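Bifunctional endomannanase/endoglucanase (Caldanaerobius polysaccharolyticus, PDB 3W0K) probably hydrolyses internal linkages of beta-mannan and beta-glucan chains, as a family 5 glycoside hydrolase built on a beta/alpha barrel. Local coordinates at residues D29-A32 and F38-I41; V43-R46 and N51-Y54; N100-K105 and A152-R157; I171-L176 and P184-L189; Y288-F293 and F297-H302. One frame throughout, in Å; residues are numbered along the deposited sequence.

Contact 1: D29-A32 and F38-I41; sequences DFLA and FVRI
Leu31 and Val39 form a small, wholly apolar helix-on-strand contact, in which helix 25-33 packs against strand 38-44 inside the first beta-alpha-beta unit of the barrel (strand 4-7, helix 25-33, strand 38-44). The evidence is local: one methyl of each side chain does the touching, Leu31 CD2 lying 3.5 Å from Val39 CG2, and the two side chains cross at about a right angle. The same Leu31 CD2 also reaches the backbone, at 3.9 Å from Phe38 O. Val39 offers CG2 because its chi1 of 159° sets that methyl beside the backbone N, while CG1 takes the position opposite the N. Leu31 departs from a staggered chi1 (-93°) as it extends toward the strand. Phe38 points away from the helix and Arg40 on from it reaches into the barrel, where it forms salt bridges with Asp133 and Glu258. On the outer side, Cys72 of helix 62-74 also lies on Val39, and Phe36 on Leu31. All three touching residues are buried, yet they cover just 73 Å² between them. Since only methyl groups and one carbonyl oxygen meet, the attraction here is dispersion and exclusion of water, with little directional chemistry to fix the register of helix on strand.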
# COMPACT_ATOMS: atom_id res chain seq x y z
N ASP A 29 -0.51 -19.46 3.23
CA ASP A 29 -0.24 -20.73 2.56
C ASP A 29 -0.71 -20.63 1.11
O ASP A 29 -0.05 -21.13 0.20
CB ASP A 29 -0.96 -21.89 3.25
CG ASP A 29 -0.25 -22.38 4.50
OD1 ASP A 29 0.95 -22.08 4.69
OD2 ASP A 29 -0.90 -23.09 5.30
N PHE A 30 -1.85 -19.97 0.89
CA PHE A 30 -2.36 -19.81 -0.47
C PHE A 30 -1.38 -18.98 -1.30
O PHE A 30 -1.07 -19.35 -2.44
CB PHE A 30 -3.74 -19.13 -0.46
CG PHE A 30 -4.34 -18.97 -1.83
CD1 PHE A 30 -5.26 -19.90 -2.32
CD2 PHE A 30 -3.99 -17.90 -2.64
CE1 PHE A 30 -5.81 -19.76 -3.59
CE2 PHE A 30 -4.53 -17.75 -3.92
CZ PHE A 30 -5.44 -18.68 -4.39
N LEU A 31 -0.90 -17.88 -0.74
CA LEU A 31 0.06 -17.04 -1.46
C LEU A 31 1.27 -17.86 -1.88
O LEU A 31 1.67 -17.84 -3.05
CB LEU A 31 0.51 -15.86 -0.59
CG LEU A 31 -0.25 -14.55 -0.71
CD1 LEU A 31 -1.69 -14.72 -0.25
CD2 LEU A 31 0.45 -13.49 0.13
N ALA A 32 1.83 -18.61 -0.93
CA ALA A 32 3.00 -19.43 -1.19
C ALA A 32 2.73 -20.50 -2.24
O ALA A 32 3.54 -20.72 -3.14
CB ALA A 32 3.48 -20.08 0.11
N PHE A 38 5.01 -11.63 -1.56
CA PHE A 38 4.99 -10.33 -0.91
C PHE A 38 3.71 -10.06 -0.13
O PHE A 38 2.61 -10.37 -0.58
CB PHE A 38 5.18 -9.25 -2.00
CG PHE A 38 5.11 -7.83 -1.50
CD1 PHE A 38 6.25 -7.19 -1.04
CD2 PHE A 38 3.91 -7.12 -1.53
CE1 PHE A 38 6.20 -5.85 -0.63
CE2 PHE A 38 3.85 -5.79 -1.12
CZ PHE A 38 5.01 -5.16 -0.67
N VAL A 39 3.89 -9.47 1.05
CA VAL A 39 2.78 -9.10 1.91
C VAL A 39 3.06 -7.72 2.48
O VAL A 39 4.17 -7.45 2.95
CB VAL A 39 2.60 -10.12 3.07
CG1 VAL A 39 1.84 -9.51 4.23
CG2 VAL A 39 1.84 -11.34 2.57
N ARG A 40 2.10 -6.81 2.34
CA ARG A 40 2.24 -5.47 2.90
C ARG A 40 1.30 -5.42 4.09
O ARG A 40 0.15 -5.86 4.01
CB ARG A 40 1.87 -4.39 1.88
CG ARG A 40 1.97 -2.96 2.43
CD ARG A 40 1.88 -1.95 1.31
NE ARG A 40 1.96 -0.56 1.75
CZ ARG A 40 0.91 0.24 1.93
NH1 ARG A 40 -0.32 -0.22 1.74
NH2 ARG A 40 1.09 1.54 2.16
N ILE A 41 1.81 -4.92 5.22
CA ILE A 41 1.04 -4.84 6.44
C ILE A 41 0.88 -3.39 6.91
O ILE A 41 1.75 -2.85 7.59
CB ILE A 41 1.71 -5.66 7.58
CG1 ILE A 41 1.96 -7.10 7.13
CG2 ILE A 41 0.83 -5.66 8.83
CD1 ILE A 41 0.70 -7.91 6.92

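Contact 2: V43-R46 and N51-Y54; sequences VDYR and NFDY
The rings of Tyr45 and Tyr54 meet obliquely, with centroids 5.9 Å apart and planes at 52°. Tyr45 CE1 comes to the edge of the Tyr54 ring, close to its plane, at 3.7 Å from Tyr54 CE1. One face of Tyr54 carries Phe52 O, 3.3 Å above the ring plane and over its centre; one face of Tyr45 carries Arg46 CG, also centrally placed. The Phe52 ring is approached at its edge by the hydroxyl of Tyr45, whose OH stands 3.3 Å from Phe52 CD1. Tyr45 reaches both aromatics because its CG sits between the backbone N and the carbonyl carbon (chi1 83°). Arg46 is held in turn by Asp44: its NE and NH2 grip the carboxylate side-on, NH2 at 2.9 Å from Asp44 OD2, and Asp44 OD1 also accepts from Arg46 N in an Asx turn. With the phenol ring of Tyr45 cut back to an alanine here, the edges of Phe52 and Tyr54 would probably face a gap and Glu97 would lose a hydrogen-bond partner. The chemistry is therefore divided: ring carbons carry the meeting of Tyr45 with Tyr54 across the turn after strand 38-44, whereas the Tyr45 hydroxyl lies against the Phe52 edge while its hydrogen bond goes to Glu97, as that of the Tyr54 hydroxyl goes to Asp99.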
# COMPACT_ATOMS: atom_id res chain seq x y z
N VAL A 43 -0.35 -0.65 9.22
CA VAL A 43 -0.80 -0.63 10.62
C VAL A 43 -1.16 0.73 11.20
O VAL A 43 -0.76 1.77 10.69
CB VAL A 43 0.24 -1.33 11.55
CG1 VAL A 43 0.58 -2.72 11.02
CG2 VAL A 43 1.51 -0.49 11.68
N ASP A 44 -1.94 0.69 12.28
CA ASP A 44 -2.41 1.87 13.01
C ASP A 44 -1.57 1.96 14.29
O ASP A 44 -1.64 1.07 15.14
CB ASP A 44 -3.90 1.65 13.35
CG ASP A 44 -4.57 2.86 13.98
OD1 ASP A 44 -3.89 3.70 14.61
OD2 ASP A 44 -5.80 2.96 13.85
N TYR A 45 -0.80 3.03 14.43
CA TYR A 45 0.06 3.20 15.61
C TYR A 45 -0.69 3.24 16.94
O TYR A 45 -0.08 3.04 18.00
CB TYR A 45 0.95 4.45 15.46
CG TYR A 45 0.29 5.76 15.84
CD1 TYR A 45 0.48 6.31 17.11
CD2 TYR A 45 -0.50 6.45 14.93
CE1 TYR A 45 -0.12 7.52 17.47
CE2 TYR A 45 -1.11 7.66 15.28
CZ TYR A 45 -0.91 8.19 16.55
OH TYR A 45 -1.50 9.38 16.91
N ARG A 46 -2.00 3.48 16.89
CA ARG A 46 -2.79 3.53 18.12
C ARG A 46 -2.92 2.16 18.79
O ARG A 46 -3.32 2.07 19.95
CB ARG A 46 -4.17 4.13 17.85
CG ARG A 46 -4.12 5.60 17.47
CD ARG A 46 -5.51 6.13 17.19
NE ARG A 46 -6.13 5.39 16.10
CZ ARG A 46 -7.41 5.47 15.77
NH1 ARG A 46 -8.23 6.26 16.45
NH2 ARG A 46 -7.87 4.76 14.75
N ASN A 51 -3.38 7.83 23.64
CA ASN A 51 -3.53 9.28 23.68
C ASN A 51 -2.33 10.11 23.20
O ASN A 51 -1.89 11.04 23.87
CB ASN A 51 -3.94 9.71 25.09
CG ASN A 51 -4.50 11.12 25.14
OD1 ASN A 51 -5.18 11.56 24.22
ND2 ASN A 51 -4.20 11.84 26.22
N PHE A 52 -1.81 9.74 22.03
CA PHE A 52 -0.69 10.44 21.39
C PHE A 52 0.61 10.46 22.19
O PHE A 52 1.48 11.29 21.94
CB PHE A 52 -1.12 11.87 21.03
CG PHE A 52 -2.48 11.95 20.39
CD1 PHE A 52 -2.68 11.48 19.10
CD2 PHE A 52 -3.57 12.42 21.11
CE1 PHE A 52 -3.95 11.48 18.53
CE2 PHE A 52 -4.85 12.42 20.56
CZ PHE A 52 -5.04 11.95 19.26
N ASP A 53 0.75 9.52 23.12
CA ASP A 53 1.94 9.39 23.96
C ASP A 53 2.95 8.55 23.16
O ASP A 53 3.26 7.41 23.52
CB ASP A 53 1.54 8.67 25.26
CG ASP A 53 2.61 8.73 26.34
OD1 ASP A 53 3.70 9.29 26.13
OD2 ASP A 53 2.33 8.19 27.43
N TYR A 54 3.45 9.14 22.07
CA TYR A 54 4.37 8.48 21.15
C TYR A 54 5.59 7.82 21.77
O TYR A 54 6.02 6.76 21.33
CB TYR A 54 4.86 9.45 20.07
CG TYR A 54 3.79 10.33 19.45
CD1 TYR A 54 2.62 9.78 18.91
CD2 TYR A 54 3.95 11.71 19.42
CE1 TYR A 54 1.64 10.60 18.35
CE2 TYR A 54 2.98 12.54 18.86
CZ TYR A 54 1.83 11.98 18.33
OH TYR A 54 0.87 12.79 17.77

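Contact 3: N100-K105 and A152-R157; sequences NLWLDK and ASLIIR
Leu154 reaches out from helix 148-165 and touches Leu101 and Trp102 with a single methyl. Its CD2 stands 3.8 Å from Leu101 CG and 4.0 Å from Trp102 CZ3, and it lies as near to the backbone oxygen Leu101 O. Each of the two side chains crosses Leu154 at about a right angle. The conformations explain the meeting. In Leu154, CG is extended opposite the backbone N (chi1 -179°), which carries the branch straight off the helix. Leu101 has the same extended form, and its two methyls divide the work: CD1 joins CG against Leu154, whereas CD2 lies over one face of the Trp102 indole, 4.1 Å above its plane and toward the rim. Trp102 instead has CG beside its backbone N (chi1 -48°), swinging the benzo side of the indole to the Leu154 methyl, which approaches it obliquely.

The backbone that presents this pair is fixed by polar bonds within 100-105. Asn100 OD1 accepts from Trp102 N at 3.1 Å in an Asx turn, the donor standing well above the amide plane, and Asn100 N donates to Asp104 OD2 at 2.8 Å. Asn100 O takes both Leu103 N and Asp104 N.

Nearer the solvent, Lys105 and Arg157 both form salt bridges to Asp109, which would offset their like charges. Tyr89 meets Trp102 edge-to-face, and from helix 105-121 Phe111 touches Leu101 and Gln108 touches Leu154. The contact thus joins the loop leading from strand 78-83 into helix 105-121 to the flank of helix 148-165, the next helix round the barrel.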
# COMPACT_ATOMS: atom_id res chain seq x y z
N ASN A 100 -0.14 17.33 13.32
CA ASN A 100 0.02 17.29 11.87
C ASN A 100 1.47 16.92 11.59
O ASN A 100 2.38 17.74 11.75
CB ASN A 100 -0.29 18.64 11.23
CG ASN A 100 0.02 18.67 9.75
OD1 ASN A 100 0.24 17.63 9.13
ND2 ASN A 100 0.07 19.87 9.17
N LEU A 101 1.68 15.69 11.15
CA LEU A 101 3.00 15.16 10.85
C LEU A 101 3.83 16.01 9.89
O LEU A 101 5.05 16.10 10.03
CB LEU A 101 2.86 13.76 10.25
CG LEU A 101 4.14 13.04 9.82
CD1 LEU A 101 5.06 12.86 11.03
CD2 LEU A 101 3.81 11.68 9.21
N TRP A 102 3.17 16.67 8.95
CA TRP A 102 3.88 17.46 7.96
C TRP A 102 4.52 18.75 8.44
O TRP A 102 5.44 19.24 7.81
CB TRP A 102 2.99 17.69 6.74
CG TRP A 102 2.36 16.40 6.32
CD1 TRP A 102 1.04 16.07 6.40
CD2 TRP A 102 3.05 15.21 5.91
NE1 TRP A 102 0.87 14.74 6.08
CE2 TRP A 102 2.08 14.19 5.78
CE3 TRP A 102 4.39 14.90 5.65
CZ2 TRP A 102 2.41 12.88 5.40
CZ3 TRP A 102 4.72 13.60 5.28
CH2 TRP A 102 3.73 12.61 5.16
N LEU A 103 4.08 19.24 9.60
CA LEU A 103 4.62 20.49 10.14
C LEU A 103 5.03 20.47 11.60
O LEU A 103 5.89 21.25 12.01
CB LEU A 103 3.60 21.61 9.96
CG LEU A 103 3.19 22.01 8.55
CD1 LEU A 103 2.13 23.08 8.63
CD2 LEU A 103 4.40 22.50 7.76
N ASP A 104 4.41 19.61 12.40
CA ASP A 104 4.69 19.56 13.83
C ASP A 104 5.91 18.75 14.25
O ASP A 104 5.96 17.54 14.04
CB ASP A 104 3.46 19.06 14.60
CG ASP A 104 2.24 19.92 14.38
OD1 ASP A 104 2.38 21.09 13.97
OD2 ASP A 104 1.12 19.42 14.62
N LYS A 105 6.85 19.43 14.90
CA LYS A 105 8.07 18.79 15.37
C LYS A 105 7.77 17.63 16.32
O LYS A 105 8.41 16.58 16.23
CB LYS A 105 8.97 19.81 16.08
CG LYS A 105 10.28 19.24 16.62
CD LYS A 105 11.05 20.30 17.40
CE LYS A 105 12.35 19.75 17.96
NZ LYS A 105 12.14 18.73 19.02
N ALA A 152 10.05 15.97 1.67
CA ALA A 152 11.38 15.42 1.39
C ALA A 152 12.28 15.50 2.62
O ALA A 152 12.98 14.54 2.95
CB ALA A 152 12.02 16.14 0.21
N SER A 153 12.24 16.64 3.32
CA SER A 153 13.06 16.82 4.51
C SER A 153 12.72 15.79 5.59
O SER A 153 13.62 15.21 6.20
CB SER A 153 12.91 18.24 5.07
OG SER A 153 13.51 19.18 4.19
N LEU A 154 11.43 15.52 5.78
CA LEU A 154 11.00 14.54 6.77
C LEU A 154 11.41 13.13 6.36
O LEU A 154 11.87 12.34 7.19
CB LEU A 154 9.49 14.60 7.00
CG LEU A 154 8.95 13.62 8.05
CD1 LEU A 154 9.62 13.85 9.41
CD2 LEU A 154 7.44 13.77 8.16
N ILE A 155 11.23 12.80 5.08
CA ILE A 155 11.60 11.48 4.58
C ILE A 155 13.10 11.26 4.74
O ILE A 155 13.53 10.22 5.23
CB ILE A 155 11.20 11.32 3.09
CG1 ILE A 155 9.67 11.34 2.96
CG2 ILE A 155 11.77 10.02 2.52
CD1 ILE A 155 8.95 10.20 3.68
N ILE A 156 13.89 12.27 4.39
CA ILE A 156 15.35 12.18 4.51
C ILE A 156 15.77 12.01 5.97
O ILE A 156 16.63 11.18 6.28
CB ILE A 156 16.03 13.42 3.87
CG1 ILE A 156 15.85 13.37 2.35
CG2 ILE A 156 17.51 13.46 4.22
CD1 ILE A 156 16.23 14.65 1.64
N ARG A 157 15.12 12.74 6.87
CA ARG A 157 15.43 12.62 8.29
C ARG A 157 15.14 11.20 8.79
O ARG A 157 15.95 10.61 9.50
CB ARG A 157 14.61 13.62 9.12
CG ARG A 157 14.88 13.49 10.61
CD ARG A 157 13.94 14.31 11.48
NE ARG A 157 14.16 13.98 12.88
CZ ARG A 157 13.34 14.29 13.88
NH1 ARG A 157 12.21 14.96 13.64
NH2 ARG A 157 13.62 13.88 15.11

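Contact 4: I171-L176 and P184-L189; sequences IVIDGL and PELAHL
Ile173 and Leu176 are the residues of 171-176 that touch the loop 184-189, the first through Leu186 and the second through Glu185. Taken in order, Ile171 faces the loop from further off, Val172 turns to the other side of the strand, and Ile173 makes the main contact: its CD1 is 3.8 Å from Leu186 CD1 and 4.1 Å from Leu186 CB. With chi1 at 59°, Ile173 places CG1 between its backbone N and carbonyl carbon, and an extended chi2 (172°) then carries CD1 out to the leucine. Asp174 belongs to the barrel interior, where its OD2 forms a salt bridge with Arg196. Past Gly175 the chain leaves the strand, and Leu176 approaches Glu185 from the opposite direction, its CD1 4.1 Å from Glu185 OE2. That carboxylate is brought round by a bend at chi2 (-85°), and its OE2 forms a salt bridge with Arg148.

Within the loop, Ala187 N donates to Pro184 O at 3.1 Å, a turn that brackets Glu185 and Leu186. His151 of helix 148-165 packs on both Leu176 and Leu186.

The two halves of the contact differ in kind. Ile173 and Leu186 make a buried hydrocarbon interface between the outer side of strand 170-174 and the loop leading to strand 192-197, while Leu176 supplies a methyl beside a carboxylate whose charge is probably balanced by the neighbouring arginine, so that packing rather than polar bonding holds the segments together.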
# COMPACT_ATOMS: atom_id res chain seq x y z
N ILE A 171 13.98 0.46 2.49
CA ILE A 171 12.95 1.44 2.79
C ILE A 171 12.11 1.75 1.56
O ILE A 171 12.62 1.79 0.44
CB ILE A 171 13.60 2.73 3.35
CG1 ILE A 171 14.28 2.43 4.69
CG2 ILE A 171 12.55 3.83 3.54
CD1 ILE A 171 15.21 3.51 5.18
N VAL A 172 10.81 1.92 1.79
CA VAL A 172 9.85 2.22 0.74
C VAL A 172 9.13 3.51 1.11
O VAL A 172 8.84 3.75 2.28
CB VAL A 172 8.79 1.10 0.62
CG1 VAL A 172 7.83 1.39 -0.53
CG2 VAL A 172 9.46 -0.26 0.44
N ILE A 173 8.90 4.37 0.11
CA ILE A 173 8.18 5.62 0.33
C ILE A 173 7.03 5.70 -0.67
O ILE A 173 7.17 5.28 -1.82
CB ILE A 173 9.09 6.87 0.21
CG1 ILE A 173 9.75 6.96 -1.17
CG2 ILE A 173 10.15 6.85 1.30
CD1 ILE A 173 10.49 8.28 -1.39
N ASP A 174 5.88 6.19 -0.21
CA ASP A 174 4.68 6.31 -1.04
C ASP A 174 4.61 7.64 -1.77
O ASP A 174 5.04 8.67 -1.26
CB ASP A 174 3.42 6.16 -0.19
CG ASP A 174 3.17 4.73 0.27
OD1 ASP A 174 4.08 3.87 0.16
OD2 ASP A 174 2.04 4.46 0.74
N GLY A 175 4.03 7.61 -2.97
CA GLY A 175 3.89 8.82 -3.76
C GLY A 175 3.01 9.87 -3.11
O GLY A 175 2.17 9.57 -2.25
N LEU A 176 3.22 11.13 -3.48
CA LEU A 176 2.43 12.22 -2.94
C LEU A 176 1.02 12.21 -3.53
O LEU A 176 0.72 11.43 -4.44
CB LEU A 176 3.10 13.56 -3.26
CG LEU A 176 4.47 13.76 -2.61
CD1 LEU A 176 5.07 15.09 -3.07
CD2 LEU A 176 4.33 13.72 -1.10
N PRO A 184 10.62 12.93 -8.05
CA PRO A 184 11.99 12.97 -8.57
C PRO A 184 12.99 13.59 -7.59
O PRO A 184 14.18 13.26 -7.62
CB PRO A 184 11.86 13.79 -9.85
CG PRO A 184 10.66 14.65 -9.60
CD PRO A 184 9.71 13.71 -8.91
N GLU A 185 12.49 14.42 -6.68
CA GLU A 185 13.32 15.07 -5.67
C GLU A 185 13.91 14.08 -4.66
O GLU A 185 14.85 14.41 -3.95
CB GLU A 185 12.54 16.18 -4.95
CG GLU A 185 11.32 15.72 -4.14
CD GLU A 185 10.04 15.58 -4.97
OE1 GLU A 185 10.09 15.59 -6.21
OE2 GLU A 185 8.96 15.47 -4.36
N LEU A 186 13.35 12.87 -4.61
CA LEU A 186 13.84 11.85 -3.69
C LEU A 186 14.41 10.63 -4.43
O LEU A 186 14.66 9.59 -3.83
CB LEU A 186 12.71 11.41 -2.74
CG LEU A 186 12.27 12.43 -1.69
CD1 LEU A 186 10.96 12.00 -1.06
CD2 LEU A 186 13.36 12.59 -0.63
N ALA A 187 14.67 10.80 -5.72
CA ALA A 187 15.21 9.73 -6.56
C ALA A 187 16.57 9.19 -6.13
O ALA A 187 16.84 7.99 -6.24
CB ALA A 187 15.27 10.20 -8.01
N HIS A 188 17.43 10.07 -5.62
CA HIS A 188 18.78 9.68 -5.20
C HIS A 188 18.91 9.12 -3.79
O HIS A 188 20.01 8.82 -3.33
CB HIS A 188 19.73 10.86 -5.38
N LEU A 189 17.78 8.94 -3.10
CA LEU A 189 17.80 8.43 -1.73
C LEU A 189 18.02 6.92 -1.60
O LEU A 189 18.27 6.42 -0.50
CB LEU A 189 16.52 8.86 -1.00
CG LEU A 189 16.53 8.85 0.53
CD1 LEU A 189 17.72 9.65 1.05
CD2 LEU A 189 15.23 9.43 1.04

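Contact 5: Y288-F293 and F297-H302; sequences YSLWNF and FGIVEH
Trp291 turns the edge of its indole toward the face of Phe297: the five-membered ring and the phenyl have centroids 5.2 Å apart and planes at 83°. Asn292 comes to the edge of that phenyl, its amide plane steeply inclined to the ring, and its OD1 accepts from Phe297 N at 3.0 Å, the donor tilted 23° from the carbonyl plane. A glycine in place of Asn292 would probably leave Phe297 N without this acceptor and uncover the phenyl edge. Further on, Phe293 receives Val300 CG2 over one face, a CH-pi contact 4.1 Å from the centroid, while Ile299 CD1 meets the ring obliquely. Leu290 CD2 meets Ile299 CG2 at 3.8 Å. Backbone bonds tie the same turn: Phe293 O accepts from Ile299 N at 2.9 Å and from Val300 N at 3.2 Å. Gly298 runs close beside it; a side chain there would clash, its CB 2.1 Å from Phe293 O. Phe6 and Phe315 also meet Phe293 edge-to-face. This tight loop follows the C-terminal end of the eighth strand, where beta/alpha barrels carry their active sites; a Tris molecule, probably from the crystallisation liquor, lies about 3 Å from the Trp291 side chain, consistent with a pocket.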
# COMPACT_ATOMS: atom_id res chain seq x y z
N TYR A 288 3.49 -5.83 -7.97
CA TYR A 288 2.24 -5.23 -7.52
C TYR A 288 1.59 -6.01 -6.39
O TYR A 288 1.76 -7.23 -6.28
CB TYR A 288 1.26 -5.09 -8.70
CG TYR A 288 1.19 -6.31 -9.61
CD1 TYR A 288 0.39 -7.40 -9.28
CD2 TYR A 288 1.90 -6.34 -10.81
CE1 TYR A 288 0.30 -8.51 -10.13
CE2 TYR A 288 1.82 -7.45 -11.66
CZ TYR A 288 1.02 -8.52 -11.31
OH TYR A 288 0.92 -9.60 -12.16
N SER A 289 0.86 -5.30 -5.54
CA SER A 289 0.19 -5.89 -4.38
C SER A 289 -1.27 -5.43 -4.33
O SER A 289 -1.55 -4.24 -4.21
CB SER A 289 0.92 -5.46 -3.10
OG SER A 289 0.37 -6.09 -1.96
N LEU A 290 -2.19 -6.39 -4.43
CA LEU A 290 -3.62 -6.10 -4.40
C LEU A 290 -4.02 -5.65 -2.99
O LEU A 290 -3.48 -6.15 -2.00
CB LEU A 290 -4.42 -7.34 -4.81
CG LEU A 290 -5.83 -7.12 -5.35
CD1 LEU A 290 -5.78 -6.41 -6.70
CD2 LEU A 290 -6.53 -8.46 -5.50
N TRP A 291 -4.96 -4.71 -2.90
CA TRP A 291 -5.37 -4.19 -1.59
C TRP A 291 -5.93 -5.24 -0.62
O TRP A 291 -5.65 -5.19 0.57
CB TRP A 291 -6.33 -3.00 -1.74
CG TRP A 291 -6.82 -2.48 -0.42
CD1 TRP A 291 -8.11 -2.37 -0.01
CD2 TRP A 291 -6.01 -2.06 0.69
NE1 TRP A 291 -8.17 -1.91 1.29
CE2 TRP A 291 -6.89 -1.71 1.74
CE3 TRP A 291 -4.63 -1.94 0.91
CZ2 TRP A 291 -6.44 -1.26 2.99
CZ3 TRP A 291 -4.18 -1.49 2.15
CH2 TRP A 291 -5.08 -1.15 3.17
N ASN A 292 -6.75 -6.16 -1.12
CA ASN A 292 -7.30 -7.21 -0.26
C ASN A 292 -7.01 -8.58 -0.85
O ASN A 292 -6.75 -8.71 -2.05
CB ASN A 292 -8.84 -7.13 -0.16
CG ASN A 292 -9.35 -5.93 0.61
OD1 ASN A 292 -10.46 -5.47 0.37
ND2 ASN A 292 -8.58 -5.47 1.59
N PHE A 293 -7.02 -9.60 0.02
CA PHE A 293 -6.89 -10.98 -0.41
C PHE A 293 -8.36 -11.38 -0.31
O PHE A 293 -9.01 -11.70 -1.30
CB PHE A 293 -6.03 -11.81 0.56
CG PHE A 293 -6.04 -13.27 0.26
CD1 PHE A 293 -5.48 -13.75 -0.92
CD2 PHE A 293 -6.66 -14.17 1.12
CE1 PHE A 293 -5.55 -15.11 -1.24
CE2 PHE A 293 -6.74 -15.53 0.82
CZ PHE A 293 -6.17 -16.00 -0.37
N PHE A 297 -11.85 -5.60 -2.31
CA PHE A 297 -10.74 -5.39 -3.24
C PHE A 297 -9.90 -6.66 -3.41
O PHE A 297 -8.76 -6.59 -3.89
CB PHE A 297 -9.81 -4.28 -2.74
CG PHE A 297 -10.36 -2.89 -2.89
CD1 PHE A 297 -11.19 -2.34 -1.92
CD2 PHE A 297 -10.01 -2.11 -3.99
CE1 PHE A 297 -11.66 -1.03 -2.04
CE2 PHE A 297 -10.46 -0.80 -4.12
CZ PHE A 297 -11.29 -0.26 -3.14
N GLY A 298 -10.44 -7.81 -3.03
CA GLY A 298 -9.69 -9.05 -3.13
C GLY A 298 -10.06 -10.02 -4.24
O GLY A 298 -10.77 -9.67 -5.18
N ILE A 299 -9.52 -11.23 -4.14
CA ILE A 299 -9.80 -12.28 -5.12
C ILE A 299 -10.75 -13.34 -4.55
O ILE A 299 -11.27 -14.17 -5.30
CB ILE A 299 -8.52 -12.99 -5.62
CG1 ILE A 299 -7.78 -13.69 -4.47
CG2 ILE A 299 -7.61 -12.00 -6.33
CD1 ILE A 299 -6.72 -14.67 -4.94
N VAL A 300 -10.99 -13.30 -3.24
CA VAL A 300 -11.87 -14.28 -2.61
C VAL A 300 -13.26 -13.71 -2.38
O VAL A 300 -13.45 -12.87 -1.51
CB VAL A 300 -11.29 -14.78 -1.27
CG1 VAL A 300 -12.19 -15.88 -0.69
CG2 VAL A 300 -9.88 -15.29 -1.46
N GLU A 301 -14.22 -14.16 -3.19
CA GLU A 301 -15.61 -13.72 -3.09
C GLU A 301 -15.74 -12.21 -2.87
O GLU A 301 -16.41 -11.77 -1.93
CB GLU A 301 -16.31 -14.48 -1.96
CG GLU A 301 -16.36 -15.98 -2.16
CD GLU A 301 -17.07 -16.70 -1.03
OE1 GLU A 301 -16.39 -17.07 -0.04
OE2 GLU A 301 -18.29 -16.91 -1.13
N HIS A 302 -15.11 -11.42 -3.73
CA HIS A 302 -15.15 -9.97 -3.58
C HIS A 302 -16.57 -9.40 -3.63
O HIS A 302 -16.88 -8.45 -2.91
CB HIS A 302 -14.23 -9.28 -4.59
CG HIS A 302 -14.46 -9.69 -6.01
ND1 HIS A 302 -13.63 -10.56 -6.68
CD2 HIS A 302 -15.43 -9.35 -6.89
CE1 HIS A 302 -14.08 -10.73 -7.91
NE2 HIS A 302 -15.17 -10.01 -8.06

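In the fold
Along the chain the five contacts follow in series, each closing before the next opens. Contacts 1 and 2 share strand 38-44, their centres about 26 Å apart. Contacts 1 and 5 have centres about 11 Å apart, because strand 287-290 pairs with strand 4-7, closing the barrel beside the first beta-alpha-beta unit: Phe30 CD2 is 3.5 Å from Phe293 CE1. Contacts 3 and 4 join through consecutive elements, helix 148-165 and strand 170-174, where Ile155 CG2 packs on Ile173 CG2. Contacts 3 and 5 lie on opposite sides of the chain's centre, centres about 32 Å apart. Arg40 and Asp174 link contacts 1 and 4 by a long, weak ion pair. Together they pack surrounding helices and loops at separate places round one closed eight-stranded barrel.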